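Local coordinates for protein endoglucanase E-5 (Thermobifida fusca, PDB 2CKS) that hydrolyses internal beta-1,4-glucosidic linkages in cellulose, lichenin and cereal beta-D-glucans, the chain here being its family 5 catalytic domain, at residues L94-D99 with K129-Y134; E121-H126 with R160-D165; S166-G171 with S197-A202. All coordinates share one frame; numbering follows the deposited sequence.

Following the chain from its N terminus shows how a parallel barrel is assembled from loops that cross and then follow in series. Contact 1 closes the first of them, bringing strand 132-135 beside strand 95-101 after the intervening helix 112-126. Contact 2 starts within that loop, at the end of the helix, and closes beyond it at residues 160-165, so contacts 1 and 2 cross. Contact 3 follows both, setting strand 199-206 against strand 168-170. Tyr134 N and O pair with Val167 O and Ile169 N of contact 3, while its hydroxyl reaches Asp163 of contact 2. Arg160 of contact 2 reaches Ser166 O and Ser197 O of contact 3. Contacts 1 and 2 also share the sodium ion.

Contact 1: residues L94-D99 with K129-Y134; sequences LYVIVD and KTNVLY. With NA (sodium ion), chain H.
Val96, Ile97 and Val98 pair in parallel with Val132, Leu133 and Tyr134, joining two neighbouring strands of the eight-stranded TIM barrel across the beta-alpha-beta unit built on helix 112-126. The short segments cross at -24°, and the contact is buried. Three backbone bonds alternate between the chains: Val96 N to Asn131 O, Leu133 N to Val96 O at 2.8 Å, and Val98 N to Leu133 O. The same carbonyls also receive CA-H contacts, among them Val132 CA to Val96 O at 3.4 Å.

Asn131 continues the pairing with its side chain. Its CG stands between the backbone N and the carbonyl carbon (chi1 65°), bringing ND2 to Leu94 O at 2.9 Å. That oxygen lies almost in the amide plane, while ND2 is slightly tilted from the carbonyl plane and also meets Thr90 OG1. CB of the asparagine meets Tyr95 CD2 at 3.7 Å, with ring and amide planes turned 56° apart; the phenol oxygen binds Gly9 O. Two residues earlier, Lys129 O binds sodium at 2.5 Å. Val98 CG2 meets Val132 CG1 at 3.8 Å, and the latter methyl lies over one face of the Tyr134 ring, toward the rim; on the other face of the sheet, Ile97 CG1 is near Leu133 CB. Backbone N-H and C=O groups thus satisfy one another in the core, and the Asn131 amide takes up Leu94 O before strand 132-135 begins.

Contact 2: residues E121-H126 with R160-D165; sequences EIAQRH and RQRDPD. With NA (sodium ion), chain H.
Gln124 and Arg162 approach to 5.3 Å between their CA atoms, and Ala123 and Asp163 to 5.6 Å, where two neighbouring outer helices of the TIM barrel, 112-126 and 145-162, meet near their C-terminal ends. Both helices precede barrel strands, and residues 163-165 leave the second one beside Ala123. The small side chain of Ala123 permits this approach: its CB touches Arg162 CB at 3.9 Å and Asp163 CB at the same distance. From CG to NE, Arg162 runs extended, its CD only loosely near Gln124 CB at the edge of the contact.

The polar part is built around a metal. Asp163 CG lies opposite its own backbone N (chi1 -172°), which points the carboxylate at the ion while CB stays on Ala123, and OD1 binds sodium at 2.5 Å. The other oxygen, OD2, is not a ligand and is hydrogen-bonded by Tyr134 OH. Asp165 OD1 is a longer ligand, in one of two conformers, while the carbonyls of Ala127 and Lys129 complete the protein share of the site. A zinc ion is modelled at the same ligands Asp163, Asp165 and Ala127. The cation probably offsets the repulsion between Asp163 OD1 and Asp165 OD1, which lie 3.0 Å apart. Water 4, bound to the sodium, links the two segments, lying 2.7 Å from His126 O and also approaching Asp163 OD2.

Contact 3: residues S166-G171 with S197-A202; sequences SVIIVG and SNIMYA
Met200 O is gripped by two groups of the neighbouring strand: it accepts Val170 N at 2.8 Å and receives a CA-H contact from Ile169 CA at 3.3 Å. The donor N-H is tilted from the carbonyl plane. Met200 N binds Ile168 O, and Ala202 N binds Val170 O at 2.9 Å, the latter from well above the carbonyl plane. Ile168 N to Asn198 O, at 3.3 Å, is the longest of the four bonds.

Side chains fill both faces. Met200 has CG beside its backbone N (chi1 -50°) and lies alongside Ile169; its CG meets Val167 CG1 at 3.8 Å. Ile169 CG2 reaches Ala202 CB at 3.9 Å. The opposite face carries Val170 CG2 against Ile199 CG2, a methyl also over one face of the Tyr201 ring, toward the rim; Ile199 has two conformers, so its detail is less certain. Val167 CG2 meets Asn198 OD1 at 3.6 Å, the side chains crossing at about a right angle; Val13 N hydrogen-bonds OD1. Gly171 lies near Glu139 and Ala202 near Glu231, by similarity acid and nucleophile. Such parallel pairing, with helical connections, is characteristic of the (beta/alpha)8 TIM barrel, the fold of this family 5 domain.

Contact 1: residues L94-D99 with K129-Y134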
loop_
_atom_site.group_PDB
_atom_site.type_symbol
_atom_site.label_atom_id
_atom_site.label_comp_id
_atom_site.label_asym_id
_atom_site.label_seq_id
_atom_site.Cartn_x
_atom_site.Cartn_y
_atom_site.Cartn_z
ATOM N N LEU A 94 -4.188 6.635 -12.406
ATOM C CA LEU A 94 -3.922 6.285 -11.013
ATOM C C LEU A 94 -2.444 6.259 -10.668
ATOM O O LEU A 94 -1.616 5.819 -11.469
ATOM C CB LEU A 94 -4.473 4.898 -10.706
ATOM C CG LEU A 94 -5.962 4.679 -10.927
ATOM C CD1 LEU A 94 -6.289 3.193 -10.757
ATOM C CD2 LEU A 94 -6.741 5.547 -9.973
ATOM N N TYR A 95 -2.126 6.705 -9.461
ATOM C CA TYR A 95 -0.846 6.385 -8.851
ATOM C C TYR A 95 -0.820 4.902 -8.561
ATOM O O TYR A 95 -1.862 4.269 -8.393
ATOM C CB TYR A 95 -0.614 7.209 -7.581
ATOM C CG TYR A 95 -0.416 8.655 -7.940
ATOM C CD1 TYR A 95 -1.485 9.542 -7.989
ATOM C CD2 TYR A 95 0.835 9.126 -8.290
ATOM C CE1 TYR A 95 -1.300 10.860 -8.363
ATOM C CE2 TYR A 95 1.020 10.435 -8.674
ATOM C CZ TYR A 95 -0.037 11.297 -8.698
ATOM O OH TYR A 95 0.125 12.608 -9.088
ATOM N N VAL A 96 0.376 4.337 -8.541
ATOM C CA VAL A 96 0.535 2.911 -8.321
ATOM C C VAL A 96 1.581 2.674 -7.264
ATOM O O VAL A 96 2.668 3.249 -7.342
ATOM C CB VAL A 96 1.001 2.196 -9.583
ATOM C CG1 VAL A 96 1.088 0.689 -9.327
ATOM C CG2 VAL A 96 0.060 2.471 -10.702
ATOM N N ILE A 97 1.261 1.841 -6.279
ATOM C CA ILE A 97 2.260 1.342 -5.350
ATOM C C ILE A 97 2.600 -0.079 -5.742
ATOM O O ILE A 97 1.718 -0.928 -5.815
ATOM C CB ILE A 97 1.739 1.349 -3.916
ATOM C CG1 ILE A 97 1.347 2.764 -3.516
ATOM C CG2 ILE A 97 2.791 0.752 -2.976
ATOM C CD1 ILE A 97 0.693 2.861 -2.167
ATOM N N VAL A 98 3.880 -0.337 -5.993
ATOM C CA VAL A 98 4.354 -1.679 -6.280
ATOM C C VAL A 98 4.743 -2.302 -4.952
ATOM O O VAL A 98 5.723 -1.885 -4.329
ATOM C CB VAL A 98 5.544 -1.644 -7.231
ATOM C CG1 VAL A 98 6.079 -3.055 -7.499
ATOM C CG2 VAL A 98 5.144 -0.937 -8.531
ATOM N N ASP A 99 3.951 -3.275 -4.518
ATOM C CA ASP A 99 4.057 -3.848 -3.183
ATOM C C ASP A 99 4.714 -5.229 -3.218
ATOM O O ASP A 99 4.126 -6.217 -3.642
ATOM C CB ASP A 99 2.677 -3.897 -2.529
ATOM C CG ASP A 99 2.624 -4.787 -1.311
ATOM O OD1 ASP A 99 1.530 -5.320 -1.037
ATOM O OD2 ASP A 99 3.603 -5.000 -0.563
ATOM N N LYS A 129 8.070 7.131 -15.779
ATOM C CA LYS A 129 6.803 7.421 -15.108
ATOM C C LYS A 129 7.045 8.258 -13.858
ATOM O O LYS A 129 8.108 8.162 -13.250
ATOM C CB LYS A 129 6.087 6.126 -14.716
ATOM C CG LYS A 129 5.576 5.306 -15.899
ATOM C CD LYS A 129 4.723 4.140 -15.425
ATOM C CE LYS A 129 4.019 3.429 -16.568
ATOM N NZ LYS A 129 4.965 2.756 -17.500
ATOM N N THR A 130 6.067 9.074 -13.488
ATOM C CA THR A 130 6.139 9.871 -12.268
ATOM C C THR A 130 5.074 9.478 -11.241
ATOM O O THR A 130 4.933 10.131 -10.212
ATOM C CB THR A 130 5.986 11.362 -12.611
ATOM O OG1 THR A 130 4.762 11.582 -13.321
ATOM C CG2 THR A 130 7.074 11.809 -13.582
ATOM N N ASN A 131 4.341 8.403 -11.516
ATOM C CA ASN A 131 3.194 8.009 -10.705
ATOM C C ASN A 131 3.366 6.687 -9.976
ATOM O O ASN A 131 2.408 6.168 -9.412
ATOM C CB ASN A 131 1.932 7.933 -11.586
ATOM C CG ASN A 131 2.024 6.844 -12.646
ATOM O OD1 ASN A 131 2.989 6.788 -13.405
ATOM N ND2 ASN A 131 1.019 5.970 -12.703
ATOM N N VAL A 132 4.583 6.160 -9.979
ATOM C CA VAL A 132 4.879 4.865 -9.379
ATOM C C VAL A 132 5.686 5.074 -8.094
ATOM O O VAL A 132 6.685 5.800 -8.089
ATOM C CB VAL A 132 5.669 3.984 -10.360
ATOM C CG1 VAL A 132 5.926 2.613 -9.771
ATOM C CG2 VAL A 132 4.915 3.852 -11.692
ATOM N N LEU A 133 5.210 4.463 -7.009
ATOM C CA LEU A 133 5.874 4.429 -5.709
ATOM C C LEU A 133 6.238 2.965 -5.428
ATOM O O LEU A 133 5.527 2.048 -5.830
ATOM C CB LEU A 133 4.941 4.936 -4.609
ATOM C CG LEU A 133 4.460 6.386 -4.686
ATOM C CD1 LEU A 133 3.303 6.543 -5.657
ATOM C CD2 LEU A 133 4.059 6.889 -3.299
ATOM N N TYR A 134 7.350 2.748 -4.741
ATOM C CA TYR A 134 7.888 1.405 -4.509
ATOM C C TYR A 134 7.799 1.043 -3.043
ATOM O O TYR A 134 8.378 1.725 -2.210
ATOM C CB TYR A 134 9.354 1.353 -4.950
ATOM C CG TYR A 134 9.546 1.642 -6.410
ATOM C CD1 TYR A 134 9.553 0.623 -7.327
ATOM C CD2 TYR A 134 9.690 2.937 -6.877
ATOM C CE1 TYR A 134 9.721 0.872 -8.670
ATOM C CE2 TYR A 134 9.854 3.190 -8.229
ATOM C CZ TYR A 134 9.870 2.152 -9.115
ATOM O OH TYR A 134 10.026 2.398 -10.460
HETATM NA NA NA H . 10.471 8.128 -12.288
HETATM O O HOH W 1 10.979 10.270 -13.255
HETATM O O HOH W 2 10.187 8.338 -10.546
HETATM O O HOH W 3 9.122 9.224 -10.185
HETATM O O HOH W 4 9.162 5.638 -11.914
#

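Contact 2: residues E121-H126 with R160-D165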
loop_
_atom_site.group_PDB
_atom_site.type_symbol
_atom_site.label_atom_id
_atom_site.label_comp_id
_atom_site.label_asym_id
_atom_site.label_seq_id
_atom_site.Cartn_x
_atom_site.Cartn_y
_atom_site.Cartn_z
ATOM N N GLU A 121 14.380 -4.500 -12.387
ATOM C CA GLU A 121 13.620 -4.580 -13.629
ATOM C C GLU A 121 12.483 -3.548 -13.668
ATOM O O GLU A 121 12.283 -2.859 -14.676
ATOM C CB GLU A 121 13.061 -5.981 -13.861
ATOM C CG GLU A 121 12.209 -6.014 -15.121
ATOM C CD GLU A 121 11.912 -7.389 -15.670
ATOM O OE1 GLU A 121 11.056 -7.445 -16.589
ATOM O OE2 GLU A 121 12.504 -8.389 -15.206
ATOM N N ILE A 122 11.746 -3.430 -12.570
ATOM C CA ILE A 122 10.615 -2.519 -12.516
ATOM C C ILE A 122 11.100 -1.081 -12.635
ATOM O O ILE A 122 10.570 -0.306 -13.419
ATOM C CB ILE A 122 9.831 -2.707 -11.202
ATOM C CG1 ILE A 122 9.204 -4.105 -11.127
ATOM C CG2 ILE A 122 8.780 -1.601 -11.034
ATOM C CD1 ILE A 122 8.173 -4.434 -12.190
ATOM N N ALA A 123 12.117 -0.719 -11.860
ATOM C CA ALA A 123 12.614 0.657 -11.874
ATOM C C ALA A 123 13.172 1.071 -13.235
ATOM O O ALA A 123 12.970 2.205 -13.661
ATOM C CB ALA A 123 13.660 0.862 -10.783
ATOM N N GLN A 124 13.881 0.169 -13.910
ATOM C CA GLN A 124 14.422 0.486 -15.235
ATOM C C GLN A 124 13.286 0.694 -16.236
ATOM O O GLN A 124 13.258 1.703 -16.945
ATOM C CB GLN A 124 15.383 -0.596 -15.736
ATOM C CG GLN A 124 16.192 -0.177 -16.980
ATOM C CD GLN A 124 15.511 -0.482 -18.314
ATOM O OE1 GLN A 124 14.555 -1.264 -18.381
ATOM N NE2 GLN A 124 16.016 0.129 -19.384
ATOM N N ARG A 125 12.332 -0.235 -16.259
ATOM C CA ARG A 125 11.234 -0.172 -17.220
ATOM C C ARG A 125 10.381 1.073 -17.047
ATOM O O ARG A 125 9.961 1.689 -18.030
ATOM C CB ARG A 125 10.343 -1.403 -17.074
ATOM C CG ARG A 125 9.186 -1.466 -18.065
ATOM C CD ARG A 125 9.607 -1.841 -19.471
ATOM N NE ARG A 125 9.977 -3.253 -19.580
ATOM C CZ ARG A 125 9.113 -4.269 -19.708
ATOM N NH1 ARG A 125 7.794 -4.062 -19.742
ATOM N NH2 ARG A 125 9.578 -5.509 -19.795
ATOM N N HIS A 126 10.137 1.446 -15.800
ATOM C CA HIS A 126 9.159 2.491 -15.484
ATOM C C HIS A 126 9.775 3.791 -14.970
ATOM O O HIS A 126 9.060 4.657 -14.468
ATOM C CB HIS A 126 8.153 1.932 -14.485
ATOM C CG HIS A 126 7.434 0.726 -14.996
ATOM N ND1 HIS A 126 6.336 0.813 -15.824
ATOM C CD2 HIS A 126 7.697 -0.593 -14.852
ATOM C CE1 HIS A 126 5.931 -0.404 -16.139
ATOM N NE2 HIS A 126 6.742 -1.275 -15.567
ATOM N N ARG A 160 17.243 3.429 -6.854
ATOM C CA ARG A 160 17.621 4.821 -7.076
ATOM C C ARG A 160 18.657 4.959 -8.187
ATOM O O ARG A 160 18.748 5.999 -8.836
ATOM C CB ARG A 160 18.130 5.449 -5.775
ATOM C CG ARG A 160 17.034 5.657 -4.717
ATOM C CD ARG A 160 16.210 6.880 -4.994
ATOM N NE ARG A 160 14.923 6.949 -4.302
ATOM C CZ ARG A 160 14.734 7.438 -3.084
ATOM N NH1 ARG A 160 15.748 7.859 -2.336
ATOM N NH2 ARG A 160 13.507 7.490 -2.597
ATOM N N GLN A 161 19.414 3.895 -8.425
ATOM C CA GLN A 161 20.370 3.859 -9.521
ATOM C C GLN A 161 19.656 3.989 -10.861
ATOM O O GLN A 161 20.189 4.569 -11.806
ATOM C CB GLN A 161 21.160 2.550 -9.472
ATOM C CG GLN A 161 22.107 2.324 -10.644
ATOM C CD GLN A 161 22.874 1.040 -10.509
ATOM O OE1 GLN A 161 23.239 0.641 -9.401
ATOM N NE2 GLN A 161 23.120 0.376 -11.634
ATOM N N ARG A 162 18.456 3.431 -10.929
ATOM C CA ARG A 162 17.680 3.363 -12.162
ATOM C C ARG A 162 16.559 4.395 -12.244
ATOM O O ARG A 162 16.170 4.833 -13.330
ATOM C CB ARG A 162 17.082 1.966 -12.271
ATOM C CG ARG A 162 18.125 0.913 -12.465
ATOM C CD ARG A 162 17.740 -0.461 -12.001
ATOM N NE ARG A 162 18.802 -1.391 -12.362
ATOM C CZ ARG A 162 19.835 -1.723 -11.592
ATOM N NH1 ARG A 162 19.985 -1.230 -10.371
ATOM N NH2 ARG A 162 20.745 -2.569 -12.062
ATOM N N ASP A 163 16.063 4.807 -11.084
ATOM C CA ASP A 163 14.907 5.676 -11.002
ATOM C C ASP A 163 15.125 6.550 -9.768
ATOM O O ASP A 163 14.592 6.274 -8.706
ATOM C CB ASP A 163 13.658 4.807 -10.882
ATOM C CG ASP A 163 12.379 5.585 -10.986
ATOM O OD1 ASP A 163 12.399 6.770 -11.397
ATOM O OD2 ASP A 163 11.278 5.061 -10.696
ATOM N N PRO A 164 15.960 7.579 -9.903
ATOM C CA PRO A 164 16.366 8.376 -8.740
ATOM C C PRO A 164 15.263 9.193 -8.063
ATOM O O PRO A 164 15.400 9.526 -6.889
ATOM C CB PRO A 164 17.443 9.309 -9.314
ATOM C CG PRO A 164 17.127 9.392 -10.758
ATOM C CD PRO A 164 16.613 8.039 -11.140
ATOM N N ASP A 165 14.225 9.565 -8.807
ATOM C CA ASP A 165 13.251 10.573 -8.347
ATOM C C ASP A 165 11.906 10.004 -7.897
ATOM O O ASP A 165 10.868 10.676 -7.966
ATOM C CB ASP A 165 13.012 11.603 -9.447
ATOM C CG ASP A 165 12.486 10.987 -10.740
ATOM O OD1 ASP A 165 12.350 9.746 -10.844
ATOM O OD2 ASP A 165 12.194 11.685 -11.731
HETATM NA NA NA H . 10.471 8.128 -12.288
HETATM O O HOH W 4 9.162 5.638 -11.914
HETATM O O HOH W 1 10.979 10.270 -13.255
HETATM O O HOH W 3 9.122 9.224 -10.185
HETATM O O HOH W 2 10.187 8.338 -10.546
#

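Contact 3: residues S166-G171 with S197-A202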
loop_
_atom_site.group_PDB
_atom_site.type_symbol
_atom_site.label_atom_id
_atom_site.label_comp_id
_atom_site.label_asym_id
_atom_site.label_seq_id
_atom_site.Cartn_x
_atom_site.Cartn_y
_atom_site.Cartn_z
ATOM N N SER A 166 11.925 8.752 -7.451
ATOM C CA SER A 166 10.712 8.041 -7.058
ATOM C C SER A 166 10.643 7.891 -5.547
ATOM O O SER A 166 11.668 7.880 -4.853
ATOM C CB SER A 166 10.666 6.660 -7.711
ATOM O OG SER A 166 11.779 5.877 -7.321
ATOM N N VAL A 167 9.421 7.783 -5.039
ATOM C CA VAL A 167 9.192 7.678 -3.616
ATOM C C VAL A 167 9.227 6.214 -3.256
ATOM O O VAL A 167 8.669 5.382 -3.966
ATOM C CB VAL A 167 7.821 8.256 -3.250
ATOM C CG1 VAL A 167 7.532 8.062 -1.771
ATOM C CG2 VAL A 167 7.763 9.735 -3.620
ATOM N N ILE A 168 9.907 5.910 -2.162
ATOM C CA ILE A 168 9.994 4.553 -1.650
ATOM C C ILE A 168 9.344 4.507 -0.274
ATOM O O ILE A 168 9.584 5.363 0.564
ATOM C CB ILE A 168 11.460 4.088 -1.617
ATOM C CG1 ILE A 168 11.984 3.966 -3.058
ATOM C CG2 ILE A 168 11.593 2.771 -0.874
ATOM C CD1 ILE A 168 13.490 3.879 -3.172
ATOM N N ILE A 169 8.501 3.502 -0.066
ATOM C CA ILE A 169 7.802 3.282 1.183
ATOM C C ILE A 169 8.460 2.092 1.882
ATOM O O ILE A 169 8.579 1.018 1.310
ATOM C CB ILE A 169 6.302 2.993 0.946
ATOM C CG1 ILE A 169 5.642 4.162 0.210
ATOM C CG2 ILE A 169 5.603 2.735 2.276
ATOM C CD1 ILE A 169 4.237 3.867 -0.318
ATOM N N VAL A 170 8.850 2.281 3.138
ATOM C CA VAL A 170 9.591 1.288 3.894
ATOM C C VAL A 170 8.705 0.715 4.996
ATOM O O VAL A 170 8.141 1.458 5.800
ATOM C CB VAL A 170 10.831 1.910 4.527
ATOM C CG1 VAL A 170 11.591 0.884 5.380
ATOM C CG2 VAL A 170 11.731 2.489 3.443
ATOM N N GLY A 171 8.586 -0.604 5.027
ATOM C CA GLY A 171 7.817 -1.292 6.046
ATOM C C GLY A 171 8.414 -1.080 7.425
ATOM O O GLY A 171 9.577 -0.737 7.546
ATOM N N SER A 197 16.353 10.018 1.466
ATOM C CA SER A 197 15.224 10.914 1.462
ATOM C C SER A 197 14.259 10.523 0.354
ATOM O O SER A 197 14.467 9.544 -0.370
ATOM C CB SER A 197 15.706 12.342 1.330
ATOM O OG SER A 197 16.467 12.665 2.479
ATOM N N ASN A 198 13.164 11.260 0.267
ATOM C CA ASN A 198 12.035 10.849 -0.521
ATOM C C ASN A 198 11.549 9.466 -0.093
ATOM O O ASN A 198 11.183 8.644 -0.916
ATOM C CB ASN A 198 12.389 10.913 -2.006
ATOM C CG ASN A 198 11.242 11.348 -2.836
ATOM O OD1 ASN A 198 10.313 11.981 -2.337
ATOM N ND2 ASN A 198 11.277 11.012 -4.112
ATOM N N ILE A 199 11.557 9.238 1.222
ATOM C CA ILE A 199 11.143 7.987 1.855
ATOM C C ILE A 199 9.868 8.238 2.658
ATOM O O ILE A 199 9.709 9.315 3.238
ATOM C CB ILE A 199 12.262 7.481 2.822
ATOM C CG1 ILE A 199 13.549 7.136 2.057
ATOM C CG2 ILE A 199 11.792 6.289 3.662
ATOM C CD1 ILE A 199 13.402 6.021 1.041
ATOM N N MET A 200 8.973 7.248 2.684
ATOM C CA MET A 200 7.842 7.217 3.605
ATOM C C MET A 200 7.895 5.900 4.357
ATOM O O MET A 200 8.565 4.953 3.924
ATOM C CB MET A 200 6.530 7.310 2.831
ATOM C CG MET A 200 6.494 8.447 1.842
ATOM S SD MET A 200 4.877 8.595 1.087
ATOM C CE MET A 200 3.962 9.347 2.370
ATOM N N TYR A 201 7.201 5.847 5.479
ATOM C CA TYR A 201 7.173 4.660 6.319
ATOM C C TYR A 201 5.750 4.145 6.380
ATOM O O TYR A 201 4.800 4.921 6.486
ATOM C CB TYR A 201 7.691 4.994 7.712
ATOM C CG TYR A 201 9.141 5.408 7.704
ATOM C CD1 TYR A 201 9.493 6.739 7.553
ATOM C CD2 TYR A 201 10.157 4.470 7.826
ATOM C CE1 TYR A 201 10.821 7.123 7.548
ATOM C CE2 TYR A 201 11.482 4.847 7.818
ATOM C CZ TYR A 201 11.811 6.169 7.688
ATOM O OH TYR A 201 13.142 6.538 7.679
ATOM N N ALA A 202 5.601 2.831 6.307
ATOM C CA ALA A 202 4.277 2.224 6.275
ATOM C C ALA A 202 3.681 2.004 7.657
ATOM O O ALA A 202 4.379 1.644 8.608
ATOM C CB ALA A 202 4.336 0.921 5.525
#